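Local coordinates for putative C39-like peptidase (Bacillus anthracis, PDB 3ERV), which probably acts as a cysteine peptidase of the C39-like family, a papain-like group of clan CA, although its substrate is unknown, at residues V190-P195 and V202-E207; G142-I147 and C179-G184. All blocks are in the same frame, centred on the assembly; numbering follows the deposited sequence.

Overall arrangement
Contacts 1 and 2 lie in one antiparallel sheet, their centres about 9 Å apart, yet differ in burial and chemistry. Contact 2 pairs strand 145-150 with strand 177-185 and is wholly buried, its touching residues nearly all aliphatic and its ladder closed by four backbone hydrogen bonds. Contact 1 is the hairpin of strands 189-193 and 203-205, partly buried, with Tyr191 and Lys203 together on one face and a water joining the backbones beside Val202. Strands 177-185 and 189-193 are neighbours, so the two contacts are continuous: Arg193 N lies 2.8 Å from Val181 O, probably a hydrogen bond, and Ile192 packs on Val180.

Contact 1: residues V190-P195 and V202-E207; sequences VYIRDP and VKVPRE
Ile192 and Val202 meet through CG1 of each at 3.4 Å, tighter than usual van der Waals contact, their side chains crossing at a slant. The chi1 of 65° places Ile192 CG1 between its own backbone N and carbonyl carbon, and from there CD1 also lies against Val202 CG1. Val190 and Val204 touch just as closely, CG2 to CG2 at 3.4 Å, and Phe209 of helix 206-215 packs against Val190, Ile192 and Val204. The backbones form a beta hairpin: Val190 and Val204 are an antiparallel hydrogen-bonded pair, with Val190 N to Val204 O and Val204 N to Val190 O both 3.0 Å, whereas Tyr191 and Lys203 are a non-hydrogen-bonded pair. Ile192 N adds a third bond to Val202 O, fairly straight at 166°. Beyond it, water 1 links the two segments, accepting from Val202 N and lying 2.7 Å from Ile192 O, to which it probably donates. On the face carrying Tyr191 and Lys203, the lysine chain runs alongside the tyrosine, pointing the same way, with CD 3.6 Å from Tyr191 CE1; the phenol oxygen is hydrogen-bonded to Asp186. Arg206, at the start of helix 206-215, crosses Val190 with its CG and extends to a salt bridge with Glu210 and a hydrogen bond to Asp186 O. Past the strand end, Asp194 OD1 is hydrogen-bonded to His178 NE2, consistent with a Cys-His-Asp triad completed by Cys50.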
ATOM      1  N   VAL A 190      14.750   6.323   2.537  1.00 59.20           N
ATOM      2  CA  VAL A 190      13.851   6.096   1.398  1.00 57.23           C
ATOM      3  C   VAL A 190      12.978   7.325   1.257  1.00 57.36           C
ATOM      4  O   VAL A 190      12.833   8.106   2.212  1.00 56.48           O
ATOM      5  CB  VAL A 190      12.944   4.841   1.505  1.00 56.79           C
ATOM      6  CG1 VAL A 190      13.781   3.563   1.532  1.00 56.81           C
ATOM      7  CG2 VAL A 190      12.000   4.928   2.687  1.00 55.74           C
ATOM      8  N   TYR A 191      12.421   7.488   0.053  1.00 56.10           N
ATOM      9  CA  TYR A 191      11.586   8.626  -0.284  1.00 55.54           C
ATOM     10  C   TYR A 191      10.195   8.108  -0.688  1.00 53.83           C
ATOM     11  O   TYR A 191      10.083   7.185  -1.507  1.00 52.90           O
ATOM     12  CB  TYR A 191      12.250   9.418  -1.422  1.00 56.22           C
ATOM     13  CG  TYR A 191      13.592   9.976  -1.000  1.00 58.29           C
ATOM     14  CD1 TYR A 191      13.690  11.260  -0.464  1.00 61.29           C
ATOM     15  CD2 TYR A 191      14.754   9.216  -1.116  1.00 59.30           C
ATOM     16  CE1 TYR A 191      14.916  11.776  -0.050  1.00 62.96           C
ATOM     17  CE2 TYR A 191      15.995   9.718  -0.704  1.00 63.16           C
ATOM     18  CZ  TYR A 191      16.065  10.997  -0.174  1.00 64.96           C
ATOM     19  OH  TYR A 191      17.279  11.512   0.229  1.00 67.07           O
ATOM     20  N   ILE A 192       9.143   8.674  -0.104  1.00 52.35           N
ATOM     21  CA  ILE A 192       7.815   8.152  -0.362  1.00 51.08           C
ATOM     22  C   ILE A 192       6.807   9.232  -0.741  1.00 50.59           C
ATOM     23  O   ILE A 192       7.036  10.432  -0.510  1.00 50.23           O
ATOM     24  CB  ILE A 192       7.284   7.380   0.862  1.00 51.51           C
ATOM     25  CG1 ILE A 192       7.105   8.346   2.042  1.00 51.28           C
ATOM     26  CG2 ILE A 192       8.224   6.203   1.220  1.00 50.14           C
ATOM     27  CD1 ILE A 192       6.630   7.683   3.307  1.00 51.49           C
ATOM     28  N   ARG A 193       5.692   8.784  -1.328  1.00 49.50           N
ATOM     29  CA  ARG A 193       4.430   9.551  -1.361  1.00 48.64           C
ATOM     30  C   ARG A 193       3.502   8.954  -0.299  1.00 48.23           C
ATOM     31  O   ARG A 193       3.142   7.768  -0.352  1.00 47.62           O
ATOM     32  CB  ARG A 193       3.757   9.470  -2.747  1.00 48.13           C
ATOM     33  CG  ARG A 193       4.491  10.207  -3.840  1.00 47.95           C
ATOM     34  CD  ARG A 193       4.110  11.676  -3.968  1.00 45.59           C
ATOM     35  NE  ARG A 193       4.808  12.170  -5.153  1.00 48.84           N
ATOM     36  CZ  ARG A 193       5.936  12.865  -5.150  1.00 48.42           C
ATOM     37  NH1 ARG A 193       6.492  13.228  -3.979  1.00 45.39           N
ATOM     38  NH2 ARG A 193       6.493  13.209  -6.324  1.00 45.79           N
ATOM     39  N   ASP A 194       3.134   9.769   0.679  1.00 47.99           N
ATOM     40  CA  ASP A 194       2.272   9.336   1.763  1.00 48.26           C
ATOM     41  C   ASP A 194       0.920  10.054   1.665  1.00 47.90           C
ATOM     42  O   ASP A 194       0.857  11.283   1.877  1.00 48.40           O
ATOM     43  CB  ASP A 194       2.959   9.680   3.080  1.00 48.97           C
ATOM     44  CG  ASP A 194       2.221   9.149   4.275  1.00 50.89           C
ATOM     45  OD1 ASP A 194       0.964   9.071   4.246  1.00 50.28           O
ATOM     46  OD2 ASP A 194       2.931   8.789   5.242  1.00 56.29           O
ATOM     47  N   PRO A 195      -0.162   9.298   1.351  1.00 47.18           N
ATOM     48  CA  PRO A 195      -1.485   9.886   1.107  1.00 47.20           C
ATOM     49  C   PRO A 195      -2.079  10.605   2.329  1.00 48.66           C
ATOM     50  O   PRO A 195      -3.077  11.305   2.194  1.00 48.44           O
ATOM     51  CB  PRO A 195      -2.366   8.681   0.689  1.00 46.74           C
ATOM     52  CG  PRO A 195      -1.633   7.459   1.168  1.00 46.15           C
ATOM     53  CD  PRO A 195      -0.165   7.814   1.273  1.00 46.82           C
ATOM     54  N   VAL A 202       9.070  13.650   1.490  1.00 65.33           N
ATOM     55  CA  VAL A 202       8.915  12.837   2.677  1.00 64.16           C
ATOM     56  C   VAL A 202      10.001  11.787   2.631  1.00 64.39           C
ATOM     57  O   VAL A 202       9.989  10.898   1.769  1.00 64.76           O
ATOM     58  CB  VAL A 202       7.533  12.103   2.739  1.00 63.51           C
ATOM     59  CG1 VAL A 202       7.501  11.168   3.911  1.00 62.14           C
ATOM     60  CG2 VAL A 202       6.368  13.062   2.823  1.00 62.10           C
ATOM     61  N   LYS A 203      10.975  11.885   3.521  1.00 64.27           N
ATOM     62  CA  LYS A 203      11.970  10.822   3.584  1.00 64.30           C
ATOM     63  C   LYS A 203      12.044  10.284   4.965  1.00 64.08           C
ATOM     64  O   LYS A 203      11.783  10.999   5.912  1.00 64.40           O
ATOM     65  CB  LYS A 203      13.335  11.297   3.132  1.00 64.53           C
ATOM     66  CG  LYS A 203      14.000  12.244   4.043  1.00 65.55           C
ATOM     67  CD  LYS A 203      15.282  12.679   3.378  1.00 69.13           C
ATOM     68  CE  LYS A 203      16.334  13.104   4.372  1.00 67.83           C
ATOM     69  NZ  LYS A 203      17.666  12.810   3.763  1.00 71.36           N
ATOM     70  N   VAL A 204      12.352   9.003   5.076  1.00 64.25           N
ATOM     71  CA  VAL A 204      12.355   8.356   6.360  1.00 64.18           C
ATOM     72  C   VAL A 204      13.591   7.494   6.370  1.00 64.18           C
ATOM     73  O   VAL A 204      14.053   7.091   5.311  1.00 64.06           O
ATOM     74  CB  VAL A 204      11.078   7.497   6.588  1.00 64.16           C
ATOM     75  CG1 VAL A 204       9.834   8.333   6.367  1.00 64.76           C
ATOM     76  CG2 VAL A 204      11.072   6.277   5.680  1.00 64.60           C
ATOM     77  N   PRO A 205      14.158   7.263   7.573  1.00 64.50           N
ATOM     78  CA  PRO A 205      15.285   6.360   7.806  1.00 64.25           C
ATOM     79  C   PRO A 205      15.074   5.008   7.141  1.00 64.08           C
ATOM     80  O   PRO A 205      14.125   4.278   7.469  1.00 63.37           O
ATOM     81  CB  PRO A 205      15.312   6.190   9.338  1.00 64.08           C
ATOM     82  CG  PRO A 205      14.548   7.376   9.894  1.00 65.12           C
ATOM     83  CD  PRO A 205      13.845   8.093   8.758  1.00 64.33           C
ATOM     84  N   ARG A 206      15.990   4.681   6.242  1.00 63.54           N
ATOM     85  CA  ARG A 206      15.882   3.500   5.415  1.00 64.33           C
ATOM     86  C   ARG A 206      15.748   2.189   6.188  1.00 64.55           C
ATOM     87  O   ARG A 206      14.830   1.377   5.925  1.00 64.58           O
ATOM     88  CB  ARG A 206      17.065   3.457   4.438  1.00 64.04           C
ATOM     89  CG  ARG A 206      17.175   2.227   3.549  1.00 65.50           C
ATOM     90  CD  ARG A 206      18.277   2.499   2.514  1.00 69.36           C
ATOM     91  NE  ARG A 206      18.741   1.292   1.849  1.00 72.11           N
ATOM     92  CZ  ARG A 206      19.474   1.297   0.735  1.00 72.28           C
ATOM     93  NH1 ARG A 206      19.814   2.454   0.184  1.00 73.35           N
ATOM     94  NH2 ARG A 206      19.853   0.153   0.167  1.00 69.82           N
ATOM     95  N   GLU A 207      16.654   1.960   7.132  1.00 64.24           N
ATOM     96  CA  GLU A 207      16.728   0.643   7.747  1.00 64.57           C
ATOM     97  C   GLU A 207      15.461   0.294   8.505  1.00 62.95           C
ATOM     98  O   GLU A 207      14.937  -0.810   8.354  1.00 63.13           O
ATOM     99  CB  GLU A 207      17.973   0.457   8.638  1.00 65.13           C
ATOM    100  CG  GLU A 207      18.208  -1.021   8.963  1.00 69.08           C
ATOM    101  CD  GLU A 207      19.381  -1.276   9.906  1.00 76.02           C
ATOM    102  OE1 GLU A 207      20.549  -1.194   9.453  1.00 77.88           O
ATOM    103  OE2 GLU A 207      19.131  -1.586  11.099  1.00 80.20           O
TER
HETATM  104  O   HOH W   1       8.910  12.399  -0.913  1.00 62.36           O

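Contact 2: residues G142-I147 and C179-G184; sequences GQPVVI and CVVLIG
Val146 CG1 meets Cys179 SG at 3.4 Å, and Val181 CG1 lies 3.7 Å from Pro144 CB on the same side of the sheet. These residues belong to two neighbouring antiparallel strands, 145-150 and 177-185, of the main sheet of a fold probably related to papain, as expected in clan CA. Cys179 SG is anti to its backbone N (chi1 177°), which carries the sulfur across to the valine. Helix 50-61 covers this face, with Met58 against Val146, Ser54 against Val181 and Tyr61 against Pro144. On the reverse face, Ile147 and Val180 lie side by side and point the same way, Ile147 CG1 3.8 Å from Val180 CG2. Helix 132-140 packs there, Leu135 on Val145 and Ile147, and Val139 on Leu182. Two hydrogen-bonded pairs set the register of the strands, Val145 with Leu182 and Ile147 with Val180, with the non-hydrogen-bonded pair Val146 and Val181 between them. Gly142, with positive phi, closes helix 132-140 in a Schellman motif shortly before the strand begins. At this same end of the pairing, Ile183 and Gly184 together face Tyr191 of strand 189-193 in a classic beta bulge. Of the four backbone bonds, Leu182 N to Val145 O is the shortest at 2.7 Å. Ile147 N to Val180 O, at 2.8 Å, is the straightest, with 172° at the hydrogen.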
ATOM      1  N   GLY A 142      12.570   2.636 -12.839  1.00 51.88           N
ATOM      2  CA  GLY A 142      11.619   3.690 -13.177  1.00 50.49           C
ATOM      3  C   GLY A 142      10.182   3.402 -12.776  1.00 50.32           C
ATOM      4  O   GLY A 142       9.257   4.164 -13.121  1.00 50.12           O
ATOM      5  N   GLN A 143       9.969   2.292 -12.075  1.00 49.43           N
ATOM      6  CA  GLN A 143       8.610   1.910 -11.625  1.00 48.80           C
ATOM      7  C   GLN A 143       8.476   1.993 -10.095  1.00 47.37           C
ATOM      8  O   GLN A 143       9.083   1.195  -9.368  1.00 47.72           O
ATOM      9  CB  GLN A 143       8.194   0.505 -12.112  1.00 48.46           C
ATOM     10  CG  GLN A 143       7.943   0.411 -13.623  1.00 50.97           C
ATOM     11  CD  GLN A 143       9.215   0.636 -14.370  1.00 56.41           C
ATOM     12  OE1 GLN A 143      10.218  -0.067 -14.139  1.00 58.99           O
ATOM     13  NE2 GLN A 143       9.224   1.644 -15.234  1.00 57.20           N
ATOM     14  N   PRO A 144       7.671   2.946  -9.616  1.00 46.37           N
ATOM     15  CA  PRO A 144       7.449   3.089  -8.162  1.00 45.86           C
ATOM     16  C   PRO A 144       6.626   1.904  -7.619  1.00 46.10           C
ATOM     17  O   PRO A 144       6.010   1.139  -8.399  1.00 45.84           O
ATOM     18  CB  PRO A 144       6.649   4.400  -8.052  1.00 44.43           C
ATOM     19  CG  PRO A 144       5.845   4.481  -9.346  1.00 46.46           C
ATOM     20  CD  PRO A 144       6.734   3.770 -10.420  1.00 45.76           C
ATOM     21  N   VAL A 145       6.620   1.736  -6.304  1.00 44.71           N
ATOM     22  CA  VAL A 145       6.070   0.521  -5.715  1.00 44.62           C
ATOM     23  C   VAL A 145       5.092   0.899  -4.583  1.00 44.54           C
ATOM     24  O   VAL A 145       5.448   1.654  -3.692  1.00 43.28           O
ATOM     25  CB  VAL A 145       7.237  -0.363  -5.153  1.00 44.77           C
ATOM     26  CG1 VAL A 145       6.727  -1.730  -4.570  1.00 41.86           C
ATOM     27  CG2 VAL A 145       8.319  -0.527  -6.223  1.00 44.12           C
ATOM     28  N   VAL A 146       3.873   0.375  -4.631  1.00 44.07           N
ATOM     29  CA  VAL A 146       2.938   0.569  -3.560  1.00 44.34           C
ATOM     30  C   VAL A 146       3.266  -0.431  -2.437  1.00 45.76           C
ATOM     31  O   VAL A 146       3.407  -1.640  -2.689  1.00 45.66           O
ATOM     32  CB  VAL A 146       1.509   0.364  -4.053  1.00 44.33           C
ATOM     33  CG1 VAL A 146       0.483   0.398  -2.861  1.00 43.61           C
ATOM     34  CG2 VAL A 146       1.185   1.375  -5.155  1.00 41.90           C
ATOM     35  N   ILE A 147       3.403   0.062  -1.203  1.00 46.45           N
ATOM     36  CA  ILE A 147       3.782  -0.838  -0.113  1.00 47.94           C
ATOM     37  C   ILE A 147       2.880  -0.752   1.126  1.00 48.82           C
ATOM     38  O   ILE A 147       2.413   0.325   1.508  1.00 49.49           O
ATOM     39  CB  ILE A 147       5.275  -0.687   0.272  1.00 48.76           C
ATOM     40  CG1 ILE A 147       5.495   0.649   0.955  1.00 48.37           C
ATOM     41  CG2 ILE A 147       6.240  -0.882  -0.954  1.00 44.21           C
ATOM     42  CD1 ILE A 147       5.579   0.514   2.459  1.00 51.56           C
ATOM     43  N   CYS A 179      -0.279   2.706   4.071  1.00 47.70           N
ATOM     44  CA  CYS A 179       0.138   2.324   2.719  1.00 45.19           C
ATOM     45  C   CYS A 179       0.639   3.546   2.013  1.00 44.54           C
ATOM     46  O   CYS A 179       0.005   4.586   2.044  1.00 44.68           O
ATOM     47  CB  CYS A 179      -1.035   1.681   1.961  1.00 44.98           C
ATOM     48  SG  CYS A 179      -0.646   1.251   0.258  1.00 42.96           S
ATOM     49  N   VAL A 180       1.791   3.415   1.377  1.00 44.55           N
ATOM     50  CA  VAL A 180       2.475   4.547   0.738  1.00 43.33           C
ATOM     51  C   VAL A 180       3.103   4.068  -0.586  1.00 42.59           C
ATOM     52  O   VAL A 180       3.155   2.873  -0.878  1.00 41.85           O
ATOM     53  CB  VAL A 180       3.577   5.218   1.682  1.00 44.60           C
ATOM     54  CG1 VAL A 180       3.003   5.625   3.077  1.00 41.90           C
ATOM     55  CG2 VAL A 180       4.788   4.328   1.836  1.00 43.30           C
ATOM     56  N   VAL A 181       3.569   5.013  -1.388  1.00 42.61           N
ATOM     57  CA  VAL A 181       4.278   4.707  -2.622  1.00 42.73           C
ATOM     58  C   VAL A 181       5.743   4.965  -2.394  1.00 44.65           C
ATOM     59  O   VAL A 181       6.110   6.091  -2.014  1.00 46.21           O
ATOM     60  CB  VAL A 181       3.803   5.593  -3.849  1.00 42.44           C
ATOM     61  CG1 VAL A 181       4.466   5.102  -5.152  1.00 37.15           C
ATOM     62  CG2 VAL A 181       2.243   5.608  -3.958  1.00 39.14           C
ATOM     63  N   LEU A 182       6.553   3.934  -2.624  1.00 45.29           N
ATOM     64  CA  LEU A 182       8.010   4.038  -2.643  1.00 46.71           C
ATOM     65  C   LEU A 182       8.476   4.648  -3.955  1.00 47.58           C
ATOM     66  O   LEU A 182       8.276   4.075  -5.044  1.00 48.43           O
ATOM     67  CB  LEU A 182       8.666   2.665  -2.447  1.00 46.72           C
ATOM     68  CG  LEU A 182      10.212   2.615  -2.536  1.00 46.46           C
ATOM     69  CD1 LEU A 182      10.881   3.399  -1.404  1.00 46.41           C
ATOM     70  CD2 LEU A 182      10.719   1.183  -2.552  1.00 47.86           C
ATOM     71  N   ILE A 183       9.077   5.820  -3.879  1.00 46.90           N
ATOM     72  CA  ILE A 183       9.440   6.485  -5.086  1.00 47.77           C
ATOM     73  C   ILE A 183      10.934   6.772  -5.189  1.00 49.19           C
ATOM     74  O   ILE A 183      11.388   7.366  -6.182  1.00 49.39           O
ATOM     75  CB  ILE A 183       8.676   7.818  -5.265  1.00 47.43           C
ATOM     76  CG1 ILE A 183       9.142   8.880  -4.242  1.00 46.95           C
ATOM     77  CG2 ILE A 183       7.095   7.594  -5.323  1.00 44.57           C
ATOM     78  CD1 ILE A 183       8.670  10.326  -4.644  1.00 45.38           C
ATOM     79  N   GLY A 184      11.699   6.360  -4.189  1.00 49.76           N
ATOM     80  CA  GLY A 184      13.126   6.677  -4.210  1.00 52.02           C
ATOM     81  C   GLY A 184      13.910   6.161  -3.016  1.00 53.43           C
ATOM     82  O   GLY A 184      13.329   5.708  -2.031  1.00 53.31           O
TER